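Beta-1,3-glucanosyltransferase (Rhizomucor miehei CAU432, PDB 4WTP) is a fungal carbohydrate-active enzyme of glycoside hydrolase family 17, built as a single-chain (beta/alpha)8 barrel. Local coordinates at residues D260-R272 / H278-P290. Numbering follows the deposited sequence. Where two conformers were deposited one is given.
Sequences DLLYFSAFDEPYR and HFGVLGSDRNTKP
Y263 touches V281 through its ring, CD2 lying 3.5 Å from CG2, in strand 262-263, the eighth of the (beta/alpha)8 barrel. The flat ring also packs on Y246 and L247 of helix 240-256. F264 presents its ring edge to the face of F279 in an offset edge-to-face pair, planes at 67°. A cis peptide bond then leads into S265, whose backbone N-H bonds to F279 O from above the carbonyl plane, while S265 O accepts from V281 N. A266 O takes the N-H of L282, and the methyl of A266 points away from the loop and touches I40 and L62. F267, in a single bridge with L282, offers one ring face to R286: the guanidinium lies flat on it, centres 4.0 Å apart and planes at 9°, a cation-pi stack. A bend at chi2 (55°) lets the arginine's CD rest on the same face, and D58 pairs with its NE. G280 lies so close to F267 and D268 that a CB there would clash with D268 N. D268 N bonds to L282 O, and its short side chain points toward the loop. There OD1 accepts from G280 N on its anti side, at 2.8 Å, and, in one of two K289 conformers, its syn lone pair meets NZ in a salt bridge. D268 OD2 accepts a hydrogen bond from each of two waters, 2.6 Å away, one bound to S284 N, the other to H278 ND1.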
ATOM      1  N   ASP A 260      -4.168   1.246 -11.257  1.00 10.45           N
ATOM      2  CA  ASP A 260      -2.939   1.509 -10.499  1.00 10.09           C
ATOM      3  C   ASP A 260      -2.908   0.643  -9.233  1.00  9.52           C
ATOM      4  O   ASP A 260      -3.849   0.667  -8.437  1.00 10.12           O
ATOM      5  CB  ASP A 260      -2.814   3.000 -10.111  1.00 10.96           C
ATOM      6  CG  ASP A 260      -2.688   3.943 -11.298  1.00 13.37           C
ATOM      7  OD1 ASP A 260      -2.319   3.499 -12.405  1.00 14.15           O
ATOM      8  OD2 ASP A 260      -2.926   5.138 -11.054  1.00 15.47           O
ATOM      9  N   LEU A 261      -1.814  -0.107  -9.084  1.00  8.99           N
ATOM     10  CA  LEU A 261      -1.656  -1.069  -8.006  1.00  8.60           C
ATOM     11  C   LEU A 261      -0.368  -0.848  -7.213  1.00  8.90           C
ATOM     12  O   LEU A 261       0.714  -0.729  -7.813  1.00  9.86           O
ATOM     13  CB  LEU A 261      -1.611  -2.486  -8.604  1.00 10.39           C
ATOM     14  CG  LEU A 261      -1.044  -3.597  -7.713  1.00 10.27           C
ATOM     15  CD1 LEU A 261      -2.007  -3.846  -6.577  1.00 11.32           C
ATOM     16  CD2 LEU A 261      -0.788  -4.857  -8.531  1.00 11.99           C
ATOM     17  N   LEU A 262      -0.480  -0.847  -5.888  1.00  8.62           N
ATOM     18  CA  LEU A 262       0.701  -0.912  -5.010  1.00  8.33           C
ATOM     19  C   LEU A 262       0.784  -2.353  -4.510  1.00  8.16           C
ATOM     20  O   LEU A 262      -0.099  -2.807  -3.746  1.00  9.10           O
ATOM     21  CB  LEU A 262       0.532   0.040  -3.822  1.00  9.26           C
ATOM     22  CG  LEU A 262       0.374   1.514  -4.205  1.00  9.81           C
ATOM     23  CD1 LEU A 262       0.099   2.339  -2.942  1.00 11.22           C
ATOM     24  CD2 LEU A 262       1.588   2.015  -5.001  1.00 10.12           C
ATOM     25  N   TYR A 263       1.810  -3.065  -4.953  1.00  8.06           N
ATOM     26  CA  TYR A 263       1.924  -4.481  -4.602  1.00  8.49           C
ATOM     27  C   TYR A 263       2.425  -4.655  -3.161  1.00  8.08           C
ATOM     28  O   TYR A 263       3.247  -3.875  -2.690  1.00  9.44           O
ATOM     29  CB  TYR A 263       2.847  -5.188  -5.601  1.00  8.74           C
ATOM     30  CG  TYR A 263       2.749  -6.687  -5.462  1.00  9.11           C
ATOM     31  CD1 TYR A 263       1.690  -7.401  -6.039  1.00  9.50           C
ATOM     32  CD2 TYR A 263       3.653  -7.386  -4.671  1.00  8.91           C
ATOM     33  CE1 TYR A 263       1.545  -8.762  -5.844  1.00  8.85           C
ATOM     34  CE2 TYR A 263       3.511  -8.751  -4.467  1.00  9.09           C
ATOM     35  CZ  TYR A 263       2.459  -9.420  -5.053  1.00  9.24           C
ATOM     36  OH  TYR A 263       2.271 -10.768  -4.819  1.00 10.26           O
ATOM     37  N   PHE A 264       1.916  -5.671  -2.471  1.00  8.48           N
ATOM     38  CA  PHE A 264       2.316  -5.945  -1.079  1.00  8.94           C
ATOM     39  C   PHE A 264       3.110  -7.250  -1.029  1.00  9.37           C
ATOM     40  O   PHE A 264       2.528  -8.303  -1.293  1.00  9.28           O
ATOM     41  CB  PHE A 264       1.057  -6.074  -0.191  1.00  9.68           C
ATOM     42  CG  PHE A 264       1.374  -6.154   1.267  1.00 11.05           C
ATOM     43  CD1 PHE A 264       1.620  -7.396   1.882  1.00 12.31           C
ATOM     44  CD2 PHE A 264       1.512  -4.988   2.017  1.00 12.51           C
ATOM     45  CE1 PHE A 264       1.959  -7.463   3.232  1.00 14.23           C
ATOM     46  CE2 PHE A 264       1.852  -5.056   3.364  1.00 16.09           C
ATOM     47  CZ  PHE A 264       2.085  -6.293   3.972  1.00 15.99           C
ATOM     48  N   SER A 265       4.392  -7.225  -0.701  1.00  9.56           N
ATOM     49  CA  SER A 265       5.141  -6.027  -0.292  1.00  9.71           C
ATOM     50  C   SER A 265       6.552  -6.155  -0.866  1.00  9.45           C
ATOM     51  O   SER A 265       6.877  -7.145  -1.532  1.00  9.97           O
ATOM     52  CB  SER A 265       5.221  -5.962   1.255  1.00 12.63           C
ATOM     53  OG  SER A 265       5.927  -7.076   1.792  1.00 15.24           O
ATOM     54  N   ALA A 266       7.390  -5.149  -0.608  1.00  9.67           N
ATOM     55  CA  ALA A 266       8.736  -5.145  -1.153  1.00  9.80           C
ATOM     56  C   ALA A 266       9.595  -6.321  -0.644  1.00  9.92           C
ATOM     57  O   ALA A 266      10.180  -7.069  -1.441  1.00 10.51           O
ATOM     58  CB  ALA A 266       9.422  -3.807  -0.850  1.00 11.61           C
ATOM     59  N   PHE A 267       9.651  -6.454   0.675  1.00 10.46           N
ATOM     60  CA  PHE A 267      10.558  -7.414   1.326  1.00 10.47           C
ATOM     61  C   PHE A 267       9.840  -8.273   2.347  1.00 10.81           C
ATOM     62  O   PHE A 267       8.899  -7.811   2.979  1.00 12.63           O
ATOM     63  CB  PHE A 267      11.704  -6.679   2.033  1.00 11.77           C
ATOM     64  CG  PHE A 267      12.441  -5.756   1.115  1.00 12.46           C
ATOM     65  CD1 PHE A 267      13.285  -6.271   0.140  1.00 13.25           C
ATOM     66  CD2 PHE A 267      12.281  -4.359   1.198  1.00 13.10           C
ATOM     67  CE1 PHE A 267      13.954  -5.433  -0.737  1.00 14.31           C
ATOM     68  CE2 PHE A 267      12.963  -3.515   0.318  1.00 13.43           C
ATOM     69  CZ  PHE A 267      13.804  -4.052  -0.647  1.00 13.22           C
ATOM     70  N   ASP A 268      10.260  -9.532   2.490  1.00 10.63           N
ATOM     71  CA  ASP A 268       9.776 -10.346   3.601  1.00 11.39           C
ATOM     72  C   ASP A 268      10.065  -9.611   4.919  1.00 12.29           C
ATOM     73  O   ASP A 268      11.095  -8.941   5.061  1.00 13.33           O
ATOM     74  CB  ASP A 268      10.507 -11.682   3.649  1.00 11.51           C
ATOM     75  CG  ASP A 268      10.087 -12.630   2.574  1.00 11.63           C
ATOM     76  OD1 ASP A 268       8.974 -12.460   1.994  1.00 10.59           O
ATOM     77  OD2 ASP A 268      10.877 -13.573   2.279  1.00 13.25           O
ATOM     78  N   GLU A 269       9.161  -9.750   5.873  1.00 13.67           N
ATOM     79  CA  GLU A 269       9.312  -9.106   7.173  1.00 15.69           C
ATOM     80  C   GLU A 269       9.246 -10.150   8.287  1.00 16.96           C
ATOM     81  O   GLU A 269       8.166 -10.457   8.802  1.00 18.35           O
ATOM     82  CB  GLU A 269       8.230  -8.060   7.349  1.00 17.66           C
ATOM     83  CG  GLU A 269       8.367  -6.905   6.359  1.00 18.75           C
ATOM     84  CD  GLU A 269       7.333  -5.817   6.619  1.00 23.62           C
ATOM     85  OE1 GLU A 269       7.652  -4.805   7.289  1.00 26.94           O
ATOM     86  OE2 GLU A 269       6.185  -5.981   6.174  1.00 26.21           O
ATOM     87  N   PRO A 270      10.417 -10.706   8.657  1.00 19.22           N
ATOM     88  CA  PRO A 270      10.536 -11.787   9.654  1.00 20.83           C
ATOM     89  C   PRO A 270       9.838 -11.550  10.989  1.00 24.81           C
ATOM     90  O   PRO A 270       9.483 -12.522  11.631  1.00 25.73           O
ATOM     91  CB  PRO A 270      12.050 -11.916   9.876  1.00 21.31           C
ATOM     92  CG  PRO A 270      12.664 -11.389   8.630  1.00 20.85           C
ATOM     93  CD  PRO A 270      11.728 -10.317   8.119  1.00 20.01           C
ATOM     94  N   TYR A 271       9.627 -10.296  11.389  1.00 24.16           N
ATOM     95  CA  TYR A 271       9.060 -10.031  12.716  1.00 26.78           C
ATOM     96  C   TYR A 271       7.570 -10.373  12.851  1.00 28.40           C
ATOM     97  O   TYR A 271       7.056 -10.580  13.966  1.00 29.21           O
ATOM     98  CB  TYR A 271       9.356  -8.592  13.165  1.00 28.33           C
ATOM     99  CG  TYR A 271       8.402  -7.526  12.642  1.00 34.07           C
ATOM    100  CD1 TYR A 271       7.243  -7.206  13.350  1.00 34.82           C
ATOM    101  CD2 TYR A 271       8.677  -6.822  11.459  1.00 31.11           C
ATOM    102  CE1 TYR A 271       6.369  -6.229  12.889  1.00 36.72           C
ATOM    103  CE2 TYR A 271       7.807  -5.846  10.985  1.00 29.43           C
ATOM    104  CZ  TYR A 271       6.652  -5.550  11.709  1.00 25.86           C
ATOM    105  OH  TYR A 271       5.783  -4.605  11.258  1.00 32.17           O
ATOM    106  N   ARG A 272       6.864 -10.437  11.729  1.00 26.46           N
ATOM    107  CA  ARG A 272       5.431 -10.726  11.767  1.00 27.36           C
ATOM    108  C   ARG A 272       5.138 -12.215  11.998  1.00 29.28           C
ATOM    109  O   ARG A 272       4.012 -12.581  12.333  1.00 29.01           O
ATOM    110  CB  ARG A 272       4.765 -10.236  10.465  1.00 25.56           C
ATOM    111  CG  ARG A 272       4.870  -8.731  10.276  1.00 25.80           C
ATOM    112  CD  ARG A 272       4.110  -8.193   9.077  1.00 26.02           C
ATOM    113  N   HIS A 278       6.297 -13.709   4.918  1.00 10.76           N
ATOM    114  CA  HIS A 278       6.645 -14.206   3.582  1.00  9.92           C
ATOM    115  C   HIS A 278       5.911 -13.537   2.421  1.00  9.34           C
ATOM    116  O   HIS A 278       5.768 -14.165   1.358  1.00  9.24           O
ATOM    117  CB  HIS A 278       6.412 -15.714   3.533  1.00 10.94           C
ATOM    118  CG  HIS A 278       7.266 -16.465   4.526  1.00 12.03           C
ATOM    119  ND1 HIS A 278       8.580 -16.740   4.325  1.00 12.73           N
ATOM    120  CD2 HIS A 278       6.956 -16.942   5.775  1.00 13.64           C
ATOM    121  CE1 HIS A 278       9.071 -17.397   5.398  1.00 14.70           C
ATOM    122  NE2 HIS A 278       8.072 -17.532   6.277  1.00 15.67           N
ATOM    123  N   PHE A 279       5.483 -12.279   2.599  1.00  9.64           N
ATOM    124  CA  PHE A 279       4.794 -11.527   1.522  1.00  9.42           C
ATOM    125  C   PHE A 279       5.723 -10.731   0.608  1.00  9.52           C
ATOM    126  O   PHE A 279       5.257 -10.122  -0.351  1.00  9.59           O
ATOM    127  CB  PHE A 279       3.737 -10.591   2.113  1.00 10.59           C
ATOM    128  CG  PHE A 279       2.435 -11.258   2.436  1.00 10.42           C
ATOM    129  CD1 PHE A 279       1.453 -11.357   1.480  1.00  9.15           C
ATOM    130  CD2 PHE A 279       2.245 -11.876   3.670  1.00 12.50           C
ATOM    131  CE1 PHE A 279       0.232 -11.956   1.773  1.00  9.31           C
ATOM    132  CE2 PHE A 279       1.033 -12.493   3.973  1.00 13.30           C
ATOM    133  CZ  PHE A 279       0.031 -12.568   3.024  1.00 10.60           C
ATOM    134  N   GLY A 280       7.027 -10.723   0.862  1.00  9.62           N
ATOM    135  CA  GLY A 280       7.899  -9.932   0.015  1.00 10.05           C
ATOM    136  C   GLY A 280       7.990 -10.469  -1.392  1.00  9.38           C
ATOM    137  O   GLY A 280       7.896 -11.682  -1.634  1.00 10.22           O
ATOM    138  N   VAL A 281       8.220  -9.546  -2.321  1.00  9.52           N
ATOM    139  CA  VAL A 281       8.687  -9.886  -3.672  1.00 10.57           C
ATOM    140  C   VAL A 281      10.154 -10.336  -3.594  1.00 11.35           C
ATOM    141  O   VAL A 281      10.564 -11.235  -4.317  1.00 13.17           O
ATOM    142  CB  VAL A 281       8.520  -8.687  -4.629  1.00 11.28           C
ATOM    143  CG1 VAL A 281       9.139  -8.992  -5.979  1.00 14.50           C
ATOM    144  CG2 VAL A 281       7.034  -8.334  -4.793  1.00 13.17           C
ATOM    145  N   LEU A 282      10.888  -9.658  -2.715  1.00 10.38           N
ATOM    146  CA  LEU A 282      12.287  -9.995  -2.421  1.00 11.15           C
ATOM    147  C   LEU A 282      12.416 -10.466  -0.972  1.00 10.79           C
ATOM    148  O   LEU A 282      11.505 -10.295  -0.147  1.00 10.20           O
ATOM    149  CB  LEU A 282      13.213  -8.804  -2.717  1.00 12.67           C
ATOM    150  CG  LEU A 282      13.307  -8.452  -4.211  1.00 13.88           C
ATOM    151  CD1 LEU A 282      12.508  -7.209  -4.557  1.00 15.77           C
ATOM    152  CD2 LEU A 282      14.723  -8.365  -4.708  1.00 18.43           C
ATOM    153  N   GLY A 283      13.562 -11.069  -0.671  1.00 11.25           N
ATOM    154  CA  GLY A 283      13.796 -11.616   0.659  1.00 12.54           C
ATOM    155  C   GLY A 283      14.049 -10.555   1.729  1.00 12.14           C
ATOM    156  O   GLY A 283      14.276  -9.388   1.432  1.00 12.97           O
ATOM    157  N   SER A 284      14.007 -10.962   3.003  1.00 12.42           N
ATOM    158  CA  SER A 284      14.264 -10.037   4.116  1.00 13.80           C
ATOM    159  C   SER A 284      15.676  -9.466   4.076  1.00 13.17           C
ATOM    160  O   SER A 284      15.904  -8.372   4.586  1.00 15.32           O
ATOM    161  CB  SER A 284      14.059 -10.722   5.460  1.00 14.71           C
ATOM    162  OG  SER A 284      14.995 -11.767   5.654  1.00 15.60           O
ATOM    163  N   ASP A 285      16.624 -10.184   3.462  1.00 12.86           N
ATOM    164  CA  ASP A 285      17.988  -9.679   3.357  1.00 14.27           C
ATOM    165  C   ASP A 285      18.227  -8.957   2.028  1.00 14.75           C
ATOM    166  O   ASP A 285      19.373  -8.712   1.634  1.00 15.60           O
ATOM    167  CB  ASP A 285      19.027 -10.794   3.661  1.00 15.39           C
ATOM    168  CG  ASP A 285      19.183 -11.809   2.540  1.00 15.56           C
ATOM    169  OD1 ASP A 285      18.565 -11.737   1.459  1.00 16.61           O
ATOM    170  OD2 ASP A 285      20.002 -12.748   2.727  1.00 16.96           O
ATOM    171  N   ARG A 286      17.122  -8.694   1.314  1.00 14.10           N
ATOM    172  CA  ARG A 286      17.086  -7.875   0.083  1.00 14.32           C
ATOM    173  C   ARG A 286      17.580  -8.620  -1.150  1.00 14.85           C
ATOM    174  O   ARG A 286      17.682  -8.041  -2.209  1.00 17.90           O
ATOM    175  CB  ARG A 286      17.834  -6.529   0.245  1.00 15.78           C
ATOM    176  CG  ARG A 286      17.049  -5.454   0.955  1.00 16.60           C
ATOM    177  CD  ARG A 286      16.513  -5.836   2.314  1.00 16.59           C
ATOM    178  NE  ARG A 286      15.834  -4.725   2.959  1.00 16.82           N
ATOM    179  CZ  ARG A 286      14.835  -4.840   3.832  1.00 15.95           C
ATOM    180  NH1 ARG A 286      14.232  -3.751   4.310  1.00 18.42           N
ATOM    181  NH2 ARG A 286      14.426  -6.045   4.242  1.00 16.74           N
ATOM    182  N   ASN A 287      17.900  -9.912  -1.006  1.00 14.50           N
ATOM    183  CA  ASN A 287      18.178 -10.748  -2.151  1.00 15.51           C
ATOM    184  C   ASN A 287      16.889 -11.252  -2.802  1.00 14.97           C
ATOM    185  O   ASN A 287      15.820 -11.268  -2.171  1.00 13.96           O
ATOM    186  CB  ASN A 287      19.036 -11.929  -1.698  1.00 16.88           C
ATOM    187  CG  ASN A 287      20.452 -11.508  -1.345  1.00 20.17           C
ATOM    188  OD1 ASN A 287      21.046 -10.681  -2.026  1.00 22.93           O
ATOM    189  ND2 ASN A 287      20.976 -12.045  -0.254  1.00 20.86           N
ATOM    190  N   THR A 288      17.004 -11.707  -4.040  1.00 14.51           N
ATOM    191  CA  THR A 288      15.831 -12.211  -4.754  1.00 14.56           C
ATOM    192  C   THR A 288      15.400 -13.564  -4.189  1.00 13.26           C
ATOM    193  O   THR A 288      16.209 -14.346  -3.683  1.00 14.04           O
ATOM    194  CB  THR A 288      16.068 -12.327  -6.260  1.00 17.04           C
ATOM    195  OG1 THR A 288      17.245 -13.102  -6.484  1.00 19.08           O
ATOM    196  CG2 THR A 288      16.251 -10.947  -6.888  1.00 17.90           C
ATOM    197  N   LYS A 289      14.094 -13.822  -4.243  0.65 12.75           N
ATOM    198  CA  LYS A 289      13.524 -15.098  -3.807  0.65 12.72           C
ATOM    199  C   LYS A 289      13.592 -16.067  -4.977  0.65 13.61           C
ATOM    200  O   LYS A 289      13.007 -15.807  -6.028  0.65 14.80           O
ATOM    201  CB  LYS A 289      12.063 -14.918  -3.324  0.65 13.57           C
ATOM    202  CG  LYS A 289      12.014 -14.029  -2.092  0.65 13.37           C
ATOM    203  CD  LYS A 289      10.640 -13.567  -1.705  0.65 14.13           C
ATOM    204  CE  LYS A 289       9.863 -14.650  -1.047  0.65 13.67           C
ATOM    205  NZ  LYS A 289       8.666 -14.147  -0.278  0.65 11.08           N
ATOM    206  N   PRO A 290      14.320 -17.185  -4.826  1.00 13.29           N
ATOM    207  CA  PRO A 290      14.376 -18.156  -5.944  1.00 14.67           C
ATOM    208  C   PRO A 290      12.972 -18.679  -6.257  1.00 15.95           C
ATOM    209  O   PRO A 290      12.239 -19.063  -5.334  1.00 17.63           O
ATOM    210  CB  PRO A 290      15.288 -19.269  -5.428  1.00 17.66           C
ATOM    211  CG  PRO A 290      15.429 -19.023  -3.969  1.00 19.13           C
ATOM    212  CD  PRO A 290      15.137 -17.598  -3.671  1.00 14.38           C
TER
HETATM  213  O   HOH W   1      13.195 -13.686   3.552  1.00 16.73           O
HETATM  214  O   HOH W   2      10.257 -16.148   2.273  1.00 17.63           O
HETATM  215  O   HOH W   3      12.167  -6.663   6.009  1.00 23.63           O
HETATM  216  O   HOH W   4       6.489 -10.499   4.797  1.00 12.72           O